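Uncharacterized protein (Chondromyces crocatus, PDB 6I86) is of unknown function but is encoded in the crocagin gene cluster and probably takes part in making this ribosomal peptide natural product. Local coordinates at residues K46-L54 with E84-S92. Numbering follows the deposited sequence.
Sequences KIAHELVLL and ELVSIVLPS
Strand 51-54 runs at 135° to strand 84-90, and the one direct hydrogen bond across the contact falls in the turn between helix 38-47 and strand 51-54, where V89 N donates to H49 O over 2.8 Å. The same oxygen takes a CA-H...O contact from I88 CA at 3.2 Å. H49, at positive phi, is the C-prime residue of the Schellman motif that ends helix 38-47, a turn that leaves its carbonyl facing strand 82-90. With CG anti to the carbonyl carbon (chi1 -41°), its ring lies between two oxygens: S87 OG over one face, 3.3 Å from H49 ND1, and I47 O over the opposite one. At the ring edge, in plane, a water bonds to ND1 and donates to S87 O. Strands 51-55 and 82-90 are outermost strands of two different sheets; at this skew, with axes 6.6 Å apart at closest, side chains and waters fill between them. V52 CG2 lies 4.0 Å from both V86 CG2 and I88 CB, while I88 CG1 and CD1 pack alongside E50 O, CD1 also touching V52 CG2. Shortened to an alanine, I88 would keep CB against V52 but lose CG1 and CD1, which is likely to leave a gap between V52 CG2 and the E50 carbonyl. Further waters bridge E50 O to V89 O and L53 O to E84 OE2, also salt-bridged to R121; K46 NZ stays 5.2 Å from E84 OE1, at most a long-range attraction.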
ATOM      1  N   LYS A  46      10.211   6.988  -3.227  1.00 27.15           N
ATOM      2  CA  LYS A  46      10.153   5.595  -3.661  1.00 29.38           C
ATOM      3  C   LYS A  46      11.552   5.041  -3.902  1.00 30.42           C
ATOM      4  O   LYS A  46      11.873   3.925  -3.476  1.00 27.32           O
ATOM      5  CB  LYS A  46       9.305   5.469  -4.925  1.00 22.18           C
ATOM      6  CG  LYS A  46       9.309   4.072  -5.524  1.00 30.97           C
ATOM      7  CD  LYS A  46       8.504   4.008  -6.810  1.00 42.51           C
ATOM      8  CE  LYS A  46       9.066   2.948  -7.743  1.00 49.56           C
ATOM      9  NZ  LYS A  46       9.337   1.672  -7.026  1.00 48.51           N
ATOM     10  N   ILE A  47      12.396   5.810  -4.595  1.00 24.60           N
ATOM     11  CA  ILE A  47      13.768   5.376  -4.847  1.00 27.81           C
ATOM     12  C   ILE A  47      14.500   5.133  -3.534  1.00 32.71           C
ATOM     13  O   ILE A  47      15.284   4.184  -3.408  1.00 26.69           O
ATOM     14  CB  ILE A  47      14.501   6.412  -5.723  1.00 27.54           C
ATOM     15  CG1 ILE A  47      13.907   6.438  -7.132  1.00 30.74           C
ATOM     16  CG2 ILE A  47      15.992   6.111  -5.789  1.00 31.63           C
ATOM     17  CD1 ILE A  47      14.482   7.522  -8.017  1.00 36.13           C
ATOM     18  N   ALA A  48      14.244   5.973  -2.532  1.00 25.03           N
ATOM     19  CA  ALA A  48      14.900   5.869  -1.235  1.00 27.00           C
ATOM     20  C   ALA A  48      14.245   4.847  -0.314  1.00 26.16           C
ATOM     21  O   ALA A  48      14.623   4.765   0.860  1.00 25.24           O
ATOM     22  CB  ALA A  48      14.933   7.239  -0.551  1.00 26.04           C
ATOM     23  N   HIS A  49      13.286   4.071  -0.820  1.00 22.26           N
ATOM     24  CA  HIS A  49      12.595   3.032  -0.058  1.00 22.43           C
ATOM     25  C   HIS A  49      11.874   3.591   1.164  1.00 26.21           C
ATOM     26  O   HIS A  49      11.668   2.872   2.148  1.00 24.41           O
ATOM     27  CB  HIS A  49      13.557   1.911   0.358  1.00 24.09           C
ATOM     28  CG  HIS A  49      14.532   1.528  -0.710  1.00 26.49           C
ATOM     29  ND1 HIS A  49      14.143   0.946  -1.898  1.00 27.60           N
ATOM     30  CD2 HIS A  49      15.879   1.655  -0.777  1.00 26.76           C
ATOM     31  CE1 HIS A  49      15.208   0.728  -2.648  1.00 30.62           C
ATOM     32  NE2 HIS A  49      16.274   1.150  -1.992  1.00 31.09           N
ATOM     33  N   GLU A  50      11.491   4.868   1.128  1.00 23.36           N
ATOM     34  CA  GLU A  50      10.654   5.441   2.171  1.00 25.06           C
ATOM     35  C   GLU A  50       9.165   5.289   1.883  1.00 27.56           C
ATOM     36  O   GLU A  50       8.353   5.449   2.801  1.00 25.79           O
ATOM     37  CB  GLU A  50      10.980   6.926   2.377  1.00 22.35           C
ATOM     38  CG  GLU A  50      12.342   7.198   2.992  1.00 30.61           C
ATOM     39  CD  GLU A  50      12.510   8.653   3.379  1.00 34.86           C
ATOM     40  OE1 GLU A  50      11.575   9.211   3.993  1.00 34.71           O
ATOM     41  OE2 GLU A  50      13.569   9.238   3.071  1.00 41.60           O
ATOM     42  N   LEU A  51       8.787   4.985   0.643  1.00 21.50           N
ATOM     43  CA  LEU A  51       7.395   4.711   0.323  1.00 26.29           C
ATOM     44  C   LEU A  51       7.315   3.588  -0.698  1.00 23.64           C
ATOM     45  O   LEU A  51       8.253   3.338  -1.461  1.00 22.01           O
ATOM     46  CB  LEU A  51       6.657   5.971  -0.188  1.00 27.60           C
ATOM     47  CG  LEU A  51       6.788   6.575  -1.594  1.00 33.77           C
ATOM     48  CD1 LEU A  51       6.033   5.789  -2.665  1.00 24.29           C
ATOM     49  CD2 LEU A  51       6.286   8.010  -1.560  1.00 32.51           C
ATOM     50  N   VAL A  52       6.172   2.906  -0.692  1.00 21.21           N
ATOM     51  CA  VAL A  52       5.833   1.878  -1.668  1.00 25.03           C
ATOM     52  C   VAL A  52       4.642   2.377  -2.474  1.00 27.74           C
ATOM     53  O   VAL A  52       3.703   2.955  -1.913  1.00 19.45           O
ATOM     54  CB  VAL A  52       5.526   0.528  -0.982  1.00 23.76           C
ATOM     55  CG1 VAL A  52       4.839  -0.432  -1.940  1.00 24.15           C
ATOM     56  CG2 VAL A  52       6.808  -0.088  -0.432  1.00 25.41           C
ATOM     57  N   LEU A  53       4.686   2.172  -3.790  1.00 25.95           N
ATOM     58  CA  LEU A  53       3.732   2.773  -4.717  1.00 29.16           C
ATOM     59  C   LEU A  53       2.855   1.682  -5.319  1.00 27.35           C
ATOM     60  O   LEU A  53       3.365   0.724  -5.909  1.00 28.64           O
ATOM     61  CB  LEU A  53       4.468   3.560  -5.807  1.00 26.63           C
ATOM     62  CG  LEU A  53       3.697   4.484  -6.754  1.00 38.31           C
ATOM     63  CD1 LEU A  53       4.598   5.622  -7.214  1.00 41.44           C
ATOM     64  CD2 LEU A  53       3.157   3.726  -7.959  1.00 35.09           C
ATOM     65  N   LEU A  54       1.537   1.838  -5.174  1.00 23.35           N
ATOM     66  CA  LEU A  54       0.547   0.925  -5.739  1.00 17.53           C
ATOM     67  C   LEU A  54      -0.198   1.645  -6.857  1.00 18.82           C
ATOM     68  O   LEU A  54      -1.056   2.495  -6.590  1.00 23.23           O
ATOM     69  CB  LEU A  54      -0.425   0.441  -4.666  1.00 27.49           C
ATOM     70  CG  LEU A  54       0.054  -0.643  -3.704  1.00 44.54           C
ATOM     71  CD1 LEU A  54      -0.774  -0.619  -2.434  1.00 42.16           C
ATOM     72  CD2 LEU A  54      -0.060  -1.995  -4.378  1.00 49.41           C
ATOM     73  N   GLU A  84       5.998  -7.862  -7.350  1.00 24.92           N
ATOM     74  CA  GLU A  84       7.273  -7.160  -7.342  1.00 33.09           C
ATOM     75  C   GLU A  84       7.810  -7.088  -5.924  1.00 23.11           C
ATOM     76  O   GLU A  84       7.072  -6.785  -4.981  1.00 22.16           O
ATOM     77  CB  GLU A  84       7.157  -5.756  -7.962  1.00 35.96           C
ATOM     78  CG  GLU A  84       6.539  -4.679  -7.097  1.00 50.99           C
ATOM     79  CD  GLU A  84       6.566  -3.334  -7.788  1.00 51.84           C
ATOM     80  OE1 GLU A  84       7.619  -2.996  -8.372  1.00 45.21           O
ATOM     81  OE2 GLU A  84       5.546  -2.619  -7.753  1.00 38.25           O
ATOM     82  N   LEU A  85       9.094  -7.396  -5.784  1.00 23.59           N
ATOM     83  CA  LEU A  85       9.776  -7.364  -4.500  1.00 22.52           C
ATOM     84  C   LEU A  85      10.457  -6.012  -4.342  1.00 29.79           C
ATOM     85  O   LEU A  85      11.365  -5.675  -5.110  1.00 23.73           O
ATOM     86  CB  LEU A  85      10.797  -8.499  -4.413  1.00 27.55           C
ATOM     87  CG  LEU A  85      11.294  -8.945  -3.036  1.00 38.73           C
ATOM     88  CD1 LEU A  85      10.135  -9.406  -2.172  1.00 37.96           C
ATOM     89  CD2 LEU A  85      12.337 -10.050  -3.170  1.00 42.59           C
ATOM     90  N   VAL A  86      10.008  -5.229  -3.364  1.00 21.73           N
ATOM     91  CA  VAL A  86      10.656  -3.963  -3.043  1.00 29.25           C
ATOM     92  C   VAL A  86      10.971  -3.946  -1.555  1.00 26.94           C
ATOM     93  O   VAL A  86      11.123  -5.001  -0.931  1.00 27.01           O
ATOM     94  CB  VAL A  86       9.783  -2.759  -3.444  1.00 26.69           C
ATOM     95  CG1 VAL A  86       9.710  -2.640  -4.958  1.00 28.09           C
ATOM     96  CG2 VAL A  86       8.388  -2.885  -2.845  1.00 21.49           C
ATOM     97  N   SER A  87      11.070  -2.754  -0.978  1.00 23.40           N
ATOM     98  CA  SER A  87      11.401  -2.625   0.433  1.00 20.87           C
ATOM     99  C   SER A  87      10.843  -1.306   0.944  1.00 28.59           C
ATOM    100  O   SER A  87      10.457  -0.428   0.170  1.00 22.73           O
ATOM    101  CB  SER A  87      12.914  -2.709   0.662  1.00 20.82           C
ATOM    102  OG  SER A  87      13.589  -1.676  -0.032  1.00 25.41           O
ATOM    103  N   ILE A  88      10.805  -1.178   2.267  1.00 22.27           N
ATOM    104  CA  ILE A  88      10.350   0.053   2.900  1.00 27.18           C
ATOM    105  C   ILE A  88      11.063   0.204   4.236  1.00 30.65           C
ATOM    106  O   ILE A  88      11.312  -0.779   4.943  1.00 27.43           O
ATOM    107  CB  ILE A  88       8.814   0.078   3.067  1.00 24.68           C
ATOM    108  CG1 ILE A  88       8.336   1.511   3.307  1.00 20.67           C
ATOM    109  CG2 ILE A  88       8.361  -0.832   4.207  1.00 22.39           C
ATOM    110  CD1 ILE A  88       6.836   1.657   3.320  1.00 21.74           C
ATOM    111  N   VAL A  89      11.413   1.446   4.561  1.00 26.04           N
ATOM    112  CA  VAL A  89      11.977   1.805   5.857  1.00 26.20           C
ATOM    113  C   VAL A  89      10.886   2.486   6.669  1.00 28.28           C
ATOM    114  O   VAL A  89      10.237   3.425   6.189  1.00 27.83           O
ATOM    115  CB  VAL A  89      13.200   2.724   5.702  1.00 28.03           C
ATOM    116  CG1 VAL A  89      13.754   3.111   7.067  1.00 29.89           C
ATOM    117  CG2 VAL A  89      14.270   2.045   4.866  1.00 35.17           C
ATOM    118  N   LEU A  90      10.679   2.014   7.898  1.00 22.20           N
ATOM    119  CA  LEU A  90       9.632   2.525   8.780  1.00 21.39           C
ATOM    120  C   LEU A  90      10.275   2.979  10.083  1.00 29.42           C
ATOM    121  O   LEU A  90      10.379   2.196  11.042  1.00 28.88           O
ATOM    122  CB  LEU A  90       8.562   1.465   9.027  1.00 20.40           C
ATOM    123  CG  LEU A  90       7.811   0.983   7.784  1.00 25.18           C
ATOM    124  CD1 LEU A  90       6.954  -0.232   8.107  1.00 23.64           C
ATOM    125  CD2 LEU A  90       6.960   2.098   7.192  1.00 23.54           C
ATOM    126  N   PRO A  91      10.716   4.236  10.166  1.00 31.15           N
ATOM    127  CA  PRO A  91      11.424   4.688  11.376  1.00 31.63           C
ATOM    128  C   PRO A  91      10.580   4.650  12.639  1.00 32.82           C
ATOM    129  O   PRO A  91      11.132   4.469  13.731  1.00 34.41           O
ATOM    130  CB  PRO A  91      11.840   6.123  11.018  1.00 33.42           C
ATOM    131  CG  PRO A  91      11.828   6.162   9.520  1.00 30.63           C
ATOM    132  CD  PRO A  91      10.724   5.250   9.100  1.00 25.75           C
ATOM    133  N   SER A  92       9.260   4.813  12.530  1.00 27.13           N
ATOM    134  CA  SER A  92       8.374   4.729  13.683  1.00 29.77           C
ATOM    135  C   SER A  92       7.570   3.439  13.730  1.00 32.11           C
ATOM    136  O   SER A  92       6.961   3.145  14.766  1.00 37.24           O
ATOM    137  CB  SER A  92       7.406   5.924  13.706  1.00 28.17           C
ATOM    138  OG  SER A  92       6.401   5.785  12.718  1.00 27.50           O
TER
HETATM  139  O   HOH W   1      11.469   0.147  -2.164  1.00 30.31           O
HETATM  140  O   HOH W   2       8.733   5.578   5.280  1.00 22.23           O
HETATM  141  O   HOH W   3       5.489  -1.686  -5.447  1.00 49.48           O